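Long-range contacts in suppressor of fused homolog (Drosophila melanogaster, PDB 6LPH), which probably binds transcription factors of the Hedgehog pathway and holds them in check, represented here by its N-terminal part from a complex with the kinase Fused: residues A[96-101]-A[189-194]; A[105-110]-A[177-182]; A[201-206]-A[238-243]. All blocks are in the same frame, centred on the assembly; numbering follows the deposited sequence.

Contact 1: A[96-101]-A[189-194]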
loop_
_atom_site.group_PDB
_atom_site.type_symbol
_atom_site.label_atom_id
_atom_site.label_comp_id
_atom_site.label_asym_id
_atom_site.label_seq_id
_atom_site.Cartn_x
_atom_site.Cartn_y
_atom_site.Cartn_z
ATOM N N THR A 96 -13.874 16.607 -10.111
ATOM C CA THR A 96 -13.946 16.632 -8.650
ATOM C C THR A 96 -12.769 15.882 -7.961
ATOM O O THR A 96 -12.450 16.148 -6.806
ATOM C CB THR A 96 -15.314 16.076 -8.200
ATOM O OG1 THR A 96 -16.356 16.968 -8.632
ATOM C CG2 THR A 96 -15.374 15.989 -6.733
ATOM N N ARG A 97 -12.139 14.967 -8.681
ATOM C CA ARG A 97 -11.002 14.183 -8.151
ATOM C C ARG A 97 -9.716 14.998 -7.929
ATOM O O ARG A 97 -9.442 15.960 -8.653
ATOM C CB ARG A 97 -10.661 13.063 -9.125
ATOM C CG ARG A 97 -11.776 12.077 -9.404
ATOM C CD ARG A 97 -11.247 10.892 -10.188
ATOM N NE ARG A 97 -10.043 11.260 -10.915
ATOM C CZ ARG A 97 -10.013 11.649 -12.184
ATOM N NH1 ARG A 97 -11.139 11.714 -12.905
ATOM N NH2 ARG A 97 -8.840 11.974 -12.729
ATOM N N SER A 98 -8.890 14.577 -6.972
ATOM C CA SER A 98 -7.578 15.192 -6.794
ATOM C C SER A 98 -6.591 14.329 -7.587
ATOM O O SER A 98 -6.358 13.191 -7.207
ATOM C CB SER A 98 -7.194 15.198 -5.302
ATOM O OG SER A 98 -5.884 15.698 -5.112
ATOM N N GLY A 99 -6.044 14.843 -8.689
ATOM C CA GLY A 99 -5.120 14.058 -9.528
ATOM C C GLY A 99 -5.850 12.834 -10.030
ATOM O O GLY A 99 -6.973 12.957 -10.532
ATOM N N MET A 100 -5.239 11.658 -9.868
ATOM C CA MET A 100 -5.941 10.413 -10.207
ATOM C C MET A 100 -7.096 10.082 -9.251
ATOM O O MET A 100 -7.910 9.220 -9.552
ATOM C CB MET A 100 -4.966 9.225 -10.351
ATOM C CG MET A 100 -3.956 9.455 -11.468
ATOM S SD MET A 100 -3.225 7.917 -12.066
ATOM C CE MET A 100 -4.481 7.386 -13.246
ATOM N N GLY A 101 -7.182 10.772 -8.118
ATOM C CA GLY A 101 -8.365 10.664 -7.250
ATOM C C GLY A 101 -8.216 9.621 -6.151
ATOM O O GLY A 101 -9.188 9.296 -5.435
ATOM N N GLY A 189 -9.256 18.371 -4.158
ATOM C CA GLY A 189 -10.176 17.382 -4.697
ATOM C C GLY A 189 -10.329 16.174 -3.813
ATOM O O GLY A 189 -9.777 16.134 -2.719
ATOM N N THR A 190 -11.078 15.186 -4.286
ATOM C CA THR A 190 -11.341 14.006 -3.459
ATOM C C THR A 190 -10.144 13.049 -3.599
ATOM O O THR A 190 -9.489 12.995 -4.642
ATOM C CB THR A 190 -12.627 13.266 -3.874
ATOM O OG1 THR A 190 -12.532 12.906 -5.257
ATOM C CG2 THR A 190 -13.914 14.165 -3.663
ATOM N N VAL A 191 -9.897 12.303 -2.534
ATOM C CA VAL A 191 -8.831 11.270 -2.483
ATOM C C VAL A 191 -9.448 10.045 -1.822
ATOM O O VAL A 191 -9.808 10.103 -0.645
ATOM C CB VAL A 191 -7.637 11.755 -1.660
ATOM C CG1 VAL A 191 -6.554 10.636 -1.488
ATOM C CG2 VAL A 191 -7.008 12.982 -2.318
ATOM N N ASP A 192 -9.594 8.954 -2.586
ATOM C CA ASP A 192 -9.972 7.639 -2.026
ATOM C C ASP A 192 -8.676 6.967 -1.572
ATOM O O ASP A 192 -7.688 7.044 -2.282
ATOM C CB ASP A 192 -10.520 6.731 -3.147
ATOM C CG ASP A 192 -11.944 7.057 -3.547
ATOM O OD1 ASP A 192 -12.547 7.956 -2.933
ATOM O OD2 ASP A 192 -12.480 6.393 -4.475
ATOM N N PHE A 193 -8.669 6.263 -0.446
ATOM C CA PHE A 193 -7.487 5.450 -0.095
ATOM C C PHE A 193 -7.707 4.016 -0.557
ATOM O O PHE A 193 -8.547 3.292 -0.003
ATOM C CB PHE A 193 -7.143 5.593 1.394
ATOM C CG PHE A 193 -6.650 6.982 1.742
ATOM C CD1 PHE A 193 -7.552 8.007 2.117
ATOM C CD2 PHE A 193 -5.314 7.294 1.614
ATOM C CE1 PHE A 193 -7.097 9.305 2.384
ATOM C CE2 PHE A 193 -4.856 8.589 1.866
ATOM C CZ PHE A 193 -5.736 9.594 2.254
ATOM N N CYS A 194 -6.986 3.627 -1.624
ATOM C CA CYS A 194 -7.158 2.319 -2.239
ATOM C C CYS A 194 -6.140 1.361 -1.644
ATOM O O CYS A 194 -4.929 1.449 -1.923
ATOM C CB CYS A 194 -6.979 2.409 -3.760
ATOM S SG CYS A 194 -8.388 3.257 -4.500
HETATM O O HOH W 1 -11.523 10.462 -5.709
#
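The side chain of T190 lies over the backbone of T96 and R97. Its OG1 sits between its own backbone N and carbonyl carbon (chi1 57°), and that rotation sets the hydroxyl 3.5 Å from R97 CA. Its methyl CG2 meets T96 CG2 at 3.9 Å, the two threonine side chains crossing at a slant. The backbones pair on both sides of R97. T190 N donates to T96 O, and S98 N donates to T190 O at 2.9 Å. This is a parallel bridge between R97 and T190.

S98 turns its side chain to the strand 189-194. CB packs on V191 CG2 at 3.7 Å and lies close to the G189 carbonyl carbon. S98 OG bonds to D81 N and to T188 OG1. G189 lets the chains come this near, because a CB there would run into S98 N and the carbonyl carbon of R97.

From S98 to G101 the chain turns a corner in a type II' turn, closed by the bond from G101 N to S98 O. R97 folds back over this turn, where NH2 reaches G99 O at 3.0 Å and NE makes a weak bond to M100 O. The turn presents G101 O to D192 N, and this bond is almost straight at 176°. The same oxygen takes a hydrogen bond from a water at 2.6 Å, and that water also bonds to T190 OG1. It thus ties the threonine hydroxyl to the turn.

The pattern is that of neighbouring parallel strands, 97-109 and 189-199, in a mixed sheet, interrupted near its start by a tight type II' turn.

Contact 2: A[105-110]-A[177-182]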
loop_
_atom_site.group_PDB
_atom_site.type_symbol
_atom_site.label_atom_id
_atom_site.label_comp_id
_atom_site.label_asym_id
_atom_site.label_seq_id
_atom_site.Cartn_x
_atom_site.Cartn_y
_atom_site.Cartn_z
ATOM N N THR A 105 -2.640 2.386 -0.377
ATOM C CA THR A 105 -2.208 1.900 0.930
ATOM C C THR A 105 -1.899 0.388 0.902
ATOM O O THR A 105 -2.287 -0.325 -0.041
ATOM C CB THR A 105 -3.181 2.243 2.077
ATOM O OG1 THR A 105 -4.284 1.342 2.060
ATOM C CG2 THR A 105 -3.731 3.715 1.958
ATOM N N PHE A 106 -1.198 -0.092 1.922
ATOM C CA PHE A 106 -0.875 -1.520 1.970
ATOM C C PHE A 106 -0.699 -1.891 3.444
ATOM O O PHE A 106 -0.175 -1.091 4.229
ATOM C CB PHE A 106 0.382 -1.766 1.150
ATOM C CG PHE A 106 0.862 -3.219 1.120
ATOM C CD1 PHE A 106 0.037 -4.250 0.631
ATOM C CD2 PHE A 106 2.159 -3.533 1.507
ATOM C CE1 PHE A 106 0.477 -5.567 0.547
ATOM C CE2 PHE A 106 2.634 -4.871 1.409
ATOM C CZ PHE A 106 1.783 -5.884 0.949
ATOM N N ARG A 107 -1.235 -3.046 3.832
ATOM C CA ARG A 107 -1.087 -3.529 5.218
ATOM C C ARG A 107 -0.307 -4.825 5.209
ATOM O O ARG A 107 -0.716 -5.833 4.597
ATOM C CB ARG A 107 -2.423 -3.704 5.902
ATOM C CG ARG A 107 -3.168 -2.347 6.051
ATOM C CD ARG A 107 -4.492 -2.511 6.755
ATOM N NE ARG A 107 -5.244 -1.247 6.754
ATOM C CZ ARG A 107 -5.077 -0.272 7.656
ATOM N NH1 ARG A 107 -4.203 -0.432 8.681
ATOM N NH2 ARG A 107 -5.816 0.845 7.583
ATOM N N LEU A 108 0.817 -4.808 5.889
ATOM C CA LEU A 108 1.730 -5.960 5.808
ATOM C C LEU A 108 1.951 -6.637 7.176
ATOM O O LEU A 108 2.475 -6.020 8.107
ATOM C CB LEU A 108 3.038 -5.518 5.174
ATOM C CG LEU A 108 4.182 -6.565 5.223
ATOM C CD1 LEU A 108 3.842 -7.784 4.382
ATOM C CD2 LEU A 108 5.494 -5.921 4.759
ATOM N N ALA A 109 1.552 -7.907 7.285
ATOM C CA ALA A 109 1.638 -8.649 8.545
ATOM C C ALA A 109 3.090 -8.776 8.986
ATOM O O ALA A 109 3.987 -9.012 8.169
ATOM C CB ALA A 109 0.988 -10.036 8.412
ATOM N N LYS A 110 3.323 -8.562 10.278
ATOM C CA LYS A 110 4.642 -8.746 10.837
ATOM C C LYS A 110 4.902 -10.223 10.816
ATOM O O LYS A 110 3.996 -11.022 11.059
ATOM C CB LYS A 110 4.734 -8.195 12.272
ATOM C CG LYS A 110 4.508 -6.682 12.338
ATOM C CD LYS A 110 4.982 -6.115 13.655
ATOM C CE LYS A 110 4.518 -4.672 13.779
ATOM N NZ LYS A 110 4.830 -4.106 15.123
ATOM N N GLN A 177 -11.216 -0.712 -0.170
ATOM C CA GLN A 177 -11.200 0.588 0.468
ATOM C C GLN A 177 -10.420 0.417 1.773
ATOM O O GLN A 177 -10.672 -0.524 2.510
ATOM C CB GLN A 177 -12.605 1.087 0.774
ATOM C CG GLN A 177 -12.537 2.488 1.375
ATOM C CD GLN A 177 -13.895 3.035 1.690
ATOM O OE1 GLN A 177 -14.873 2.297 1.806
ATOM N NE2 GLN A 177 -13.970 4.330 1.830
ATOM N N ASP A 178 -9.462 1.297 2.029
ATOM C CA ASP A 178 -8.756 1.306 3.315
ATOM C C ASP A 178 -9.755 1.512 4.477
ATOM O O ASP A 178 -10.415 2.537 4.541
ATOM C CB ASP A 178 -7.634 2.379 3.320
ATOM C CG ASP A 178 -6.747 2.278 4.550
ATOM O OD1 ASP A 178 -5.542 2.015 4.361
ATOM O OD2 ASP A 178 -7.250 2.435 5.698
ATOM N N PRO A 179 -9.856 0.533 5.396
ATOM C CA PRO A 179 -10.872 0.555 6.455
ATOM C C PRO A 179 -10.712 1.732 7.439
ATOM O O PRO A 179 -11.703 2.213 7.986
ATOM C CB PRO A 179 -10.656 -0.794 7.180
ATOM C CG PRO A 179 -9.227 -1.143 6.915
ATOM C CD PRO A 179 -8.915 -0.601 5.543
ATOM N N GLN A 180 -9.478 2.171 7.667
ATOM C CA GLN A 180 -9.180 3.297 8.569
ATOM C C GLN A 180 -9.302 4.621 7.847
ATOM O O GLN A 180 -9.853 5.597 8.382
ATOM C CB GLN A 180 -7.716 3.221 8.990
ATOM C CG GLN A 180 -7.516 2.917 10.414
ATOM C CD GLN A 180 -6.067 2.716 10.733
ATOM O OE1 GLN A 180 -5.257 2.352 9.859
ATOM N NE2 GLN A 180 -5.717 2.952 11.993
ATOM N N LEU A 181 -8.734 4.673 6.648
ATOM C CA LEU A 181 -8.556 5.976 5.987
ATOM C C LEU A 181 -9.763 6.393 5.174
ATOM O O LEU A 181 -10.030 7.582 5.052
ATOM C CB LEU A 181 -7.296 6.016 5.132
ATOM C CG LEU A 181 -6.001 5.679 5.883
ATOM C CD1 LEU A 181 -4.806 5.860 4.969
ATOM C CD2 LEU A 181 -5.877 6.523 7.140
ATOM N N GLY A 182 -10.468 5.408 4.615
ATOM C CA GLY A 182 -11.666 5.675 3.821
ATOM C C GLY A 182 -11.412 6.619 2.648
ATOM O O GLY A 182 -10.462 6.460 1.891
#
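D178 CG stands anti to its backbone N (chi1 -171°), which carries the carboxylate across to T105 and R107. R107 leaves its strand with CG anti to the carbonyl carbon (chi1 -64°) and then runs extended to NE. Its guanidinium thereby reaches the loop 178-181.

The two carboxylate oxygens divide the work. OD1 of D178 accepts from T105 OG1 at 2.7 Å on its anti lone pair. It also bonds to H73 NE2. OD2 accepts a salt-bridge bond from R107 NH2 at 2.9 Å, on the syn side but somewhat out of the carboxylate plane. The guanidinium and carboxylate planes are 54° apart, and one N-O pair, R107 NH2 with D178 OD2, carries the bridge. OD2 is gripped again by its own loop: Q180 N comes nearly along its C-O axis, while L181 N, at 2.8 Å, comes from above the plane. These bonds make an Asx turn and an Asx motif.

R107 NH2 has a second acceptor, Q180 OE1, at 2.8 Å. Both acceptors lie at the guanidinium edge. NH1 adds a weak bond to the same amide oxygen. P179 CD packs near R107 NE at 3.9 Å, and L181 CD1 touches the T105 methyl CG2. With an alanine in place of D178, R107 would probably lose its charged mate in the loop, and T105 OG1 and the N-H groups of Q180 and L181 would be left without this acceptor.

Around the contact, Q195 of strand 189-199 accepts from R107 NE, and H71 of strand 71-77 bonds to R107 NH1. Helix 16-28 covers Q180 and L181 through L25 and V28. The loop therefore sits between that helix and the face of the sheet carrying T105 and R107.

Contact 3: A[201-206]-A[238-243]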
loop_
_atom_site.group_PDB
_atom_site.type_symbol
_atom_site.label_atom_id
_atom_site.label_comp_id
_atom_site.label_asym_id
_atom_site.label_seq_id
_atom_site.Cartn_x
_atom_site.Cartn_y
_atom_site.Cartn_z
ATOM N N ASP A 201 -3.301 -17.023 -6.737
ATOM C CA ASP A 201 -3.726 -17.163 -8.122
ATOM C C ASP A 201 -5.209 -17.464 -8.218
ATOM O O ASP A 201 -5.874 -16.864 -9.055
ATOM C CB ASP A 201 -2.965 -18.285 -8.846
ATOM C CG ASP A 201 -1.525 -17.904 -9.207
ATOM O OD1 ASP A 201 -1.007 -16.858 -8.770
ATOM O OD2 ASP A 201 -0.885 -18.694 -9.933
ATOM N N ASP A 202 -5.721 -18.398 -7.398
ATOM C CA ASP A 202 -7.148 -18.756 -7.501
ATOM C C ASP A 202 -8.057 -17.613 -7.032
ATOM O O ASP A 202 -9.130 -17.388 -7.601
ATOM C CB ASP A 202 -7.498 -20.109 -6.828
ATOM C CG ASP A 202 -7.189 -20.148 -5.320
ATOM O OD1 ASP A 202 -6.484 -19.256 -4.808
ATOM O OD2 ASP A 202 -7.638 -21.101 -4.643
ATOM N N GLU A 203 -7.603 -16.872 -6.021
ATOM C CA GLU A 203 -8.336 -15.686 -5.542
ATOM C C GLU A 203 -8.437 -14.630 -6.659
ATOM O O GLU A 203 -9.511 -14.025 -6.892
ATOM C CB GLU A 203 -7.668 -15.121 -4.270
ATOM C CG GLU A 203 -7.953 -15.976 -3.028
ATOM C CD GLU A 203 -6.949 -15.845 -1.882
ATOM O OE1 GLU A 203 -7.120 -16.601 -0.894
ATOM O OE2 GLU A 203 -6.012 -15.010 -1.938
ATOM N N LEU A 204 -7.318 -14.418 -7.348
ATOM C CA LEU A 204 -7.289 -13.491 -8.480
ATOM C C LEU A 204 -8.227 -13.999 -9.571
ATOM O O LEU A 204 -9.049 -13.247 -10.100
ATOM C CB LEU A 204 -5.871 -13.326 -9.049
ATOM C CG LEU A 204 -5.941 -12.618 -10.405
ATOM C CD1 LEU A 204 -6.201 -11.137 -10.168
ATOM C CD2 LEU A 204 -4.716 -12.870 -11.271
ATOM N N GLU A 205 -8.116 -15.284 -9.877
ATOM C CA GLU A 205 -8.961 -15.875 -10.922
ATOM C C GLU A 205 -10.447 -15.604 -10.656
ATOM O O GLU A 205 -11.171 -15.198 -11.560
ATOM C CB GLU A 205 -8.670 -17.379 -11.075
ATOM C CG GLU A 205 -8.905 -17.879 -12.484
ATOM C CD GLU A 205 -7.737 -18.697 -13.053
ATOM O OE1 GLU A 205 -7.999 -19.497 -13.972
ATOM O OE2 GLU A 205 -6.559 -18.555 -12.594
ATOM N N GLN A 206 -10.879 -15.790 -9.407
ATOM C CA GLN A 206 -12.292 -15.667 -9.073
ATOM C C GLN A 206 -12.751 -14.221 -8.946
ATOM O O GLN A 206 -13.911 -13.915 -9.214
ATOM C CB GLN A 206 -12.674 -16.512 -7.844
ATOM C CG GLN A 206 -12.318 -18.001 -7.984
ATOM C CD GLN A 206 -12.907 -18.682 -9.224
ATOM O OE1 GLN A 206 -12.336 -19.661 -9.752
ATOM N NE2 GLN A 206 -14.054 -18.183 -9.689
ATOM N N MET A 238 -2.277 -21.061 2.274
ATOM C CA MET A 238 -3.480 -21.615 1.646
ATOM C C MET A 238 -4.420 -20.486 1.272
ATOM O O MET A 238 -4.487 -19.493 1.996
ATOM C CB MET A 238 -4.185 -22.595 2.597
ATOM C CG MET A 238 -3.521 -23.977 2.653
ATOM S SD MET A 238 -4.192 -25.104 3.894
ATOM C CE MET A 238 -5.772 -25.541 3.174
ATOM N N SER A 239 -5.127 -20.635 0.143
ATOM C CA SER A 239 -6.088 -19.629 -0.294
ATOM C C SER A 239 -7.355 -19.785 0.490
ATOM O O SER A 239 -7.583 -20.812 1.157
ATOM C CB SER A 239 -6.415 -19.763 -1.782
ATOM O OG SER A 239 -7.215 -20.907 -2.014
ATOM N N VAL A 240 -8.219 -18.782 0.370
ATOM C CA VAL A 240 -9.491 -18.803 1.070
ATOM C C VAL A 240 -10.342 -19.994 0.620
ATOM O O VAL A 240 -11.071 -20.593 1.420
ATOM C CB VAL A 240 -10.245 -17.462 0.885
ATOM C CG1 VAL A 240 -10.751 -17.298 -0.556
ATOM C CG2 VAL A 240 -11.364 -17.335 1.911
ATOM N N PHE A 241 -10.249 -20.333 -0.668
ATOM C CA PHE A 241 -11.014 -21.437 -1.216
ATOM C C PHE A 241 -10.494 -22.792 -0.709
ATOM O O PHE A 241 -11.264 -23.752 -0.617
ATOM C CB PHE A 241 -10.995 -21.379 -2.758
ATOM C CG PHE A 241 -11.545 -20.096 -3.316
ATOM C CD1 PHE A 241 -10.712 -19.196 -3.989
ATOM C CD2 PHE A 241 -12.883 -19.763 -3.129
ATOM C CE1 PHE A 241 -11.211 -18.000 -4.476
ATOM C CE2 PHE A 241 -13.390 -18.568 -3.617
ATOM C CZ PHE A 241 -12.555 -17.681 -4.292
ATOM N N GLU A 242 -9.195 -22.878 -0.421
ATOM C CA GLU A 242 -8.616 -24.076 0.226
ATOM C C GLU A 242 -9.033 -24.138 1.693
ATOM O O GLU A 242 -9.378 -25.209 2.190
ATOM C CB GLU A 242 -7.082 -24.091 0.167
ATOM C CG GLU A 242 -6.478 -24.323 -1.197
ATOM C CD GLU A 242 -4.972 -24.146 -1.186
ATOM O OE1 GLU A 242 -4.493 -23.000 -1.341
ATOM O OE2 GLU A 242 -4.261 -25.159 -1.027
ATOM N N LEU A 243 -9.000 -23.006 2.391
ATOM C CA LEU A 243 -9.306 -23.006 3.835
ATOM C C LEU A 243 -10.792 -23.197 4.122
ATOM O O LEU A 243 -11.168 -23.870 5.098
ATOM C CB LEU A 243 -8.792 -21.725 4.523
ATOM C CG LEU A 243 -7.260 -21.576 4.616
ATOM C CD1 LEU A 243 -6.840 -20.138 4.910
ATOM C CD2 LEU A 243 -6.623 -22.543 5.609
HETATM O O HOH W 2 -5.263 -22.416 -4.122
#
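E203 reaches from the start of helix 201-219 to the start of the helix 240-243. From CB the chain steps to CG, which lies 4.0 Å from V240 CG1 and brushes F241 CE1. Beyond CG it is extended (chi2 157°), and this carries CD past the CB of S239. At the tip, OE1 accepts from V240 N at 2.7 Å, nearly along the C-O axis, with an N-H...O angle of 161°. The same OE1 forms a salt bridge with R236, while OE2 accepts from F200 N. Both oxygens of this buried carboxylate are therefore engaged.

D202 meets S239 one residue earlier on the helix. S239 OG donates to D202 OD2 at 2.7 Å, on the syn lone pair. The same OG accepts from E242 N at 3.2 Å, and E242 OE1 takes S239 N in return. This is a capping box, with S239 as N-cap. A water bonds weakly to D202 OD2 and E242 OE1.

F241 fills the space beside the two acids. The edge of its ring meets D202 OD2 and E203 CA. Q206 CB and CG both lie 3.7 Å from F241 CZ, and CG comes at the ring obliquely. One face of the ring is covered by V240 CG1, 3.8 Å above its centre. F218 of the helix 201-219 also packs on F241 and V240.

The chemistry is thus acid against helix start. D202 and E203 reach the start of this one-turn helix through the hydroxyl of S239 and the backbone N-H of V240. Such negative charge would probably suit the N-H groups at the helix start, and R236 probably offsets part of the charge on E203. D202 and E242 are like charges, their OD2 and OE1 4.9 Å apart, and the water that bonds weakly to both probably eases this.

Overall arrangement
Contacts 1 and 2 belong to one sheet and share strand 97-109. Their centres are about 17 Å apart, yet they touch: C194 O lies 2.9 Å from T105 N, a probable hydrogen bond, and F193 packs on L181 and T105. Along the chain, contact 2 is nested inside the loop closed by contact 1. Contact 3 follows both in sequence. Helix 201-219, which begins with 201-206, comes straight after strand 189-199. Contact 3 lies about 30 Å from contact 1 and about 20 Å from contact 2, centre to centre, and touches neither. Contacts 1 and 3 are on opposite sides of the chain's centre.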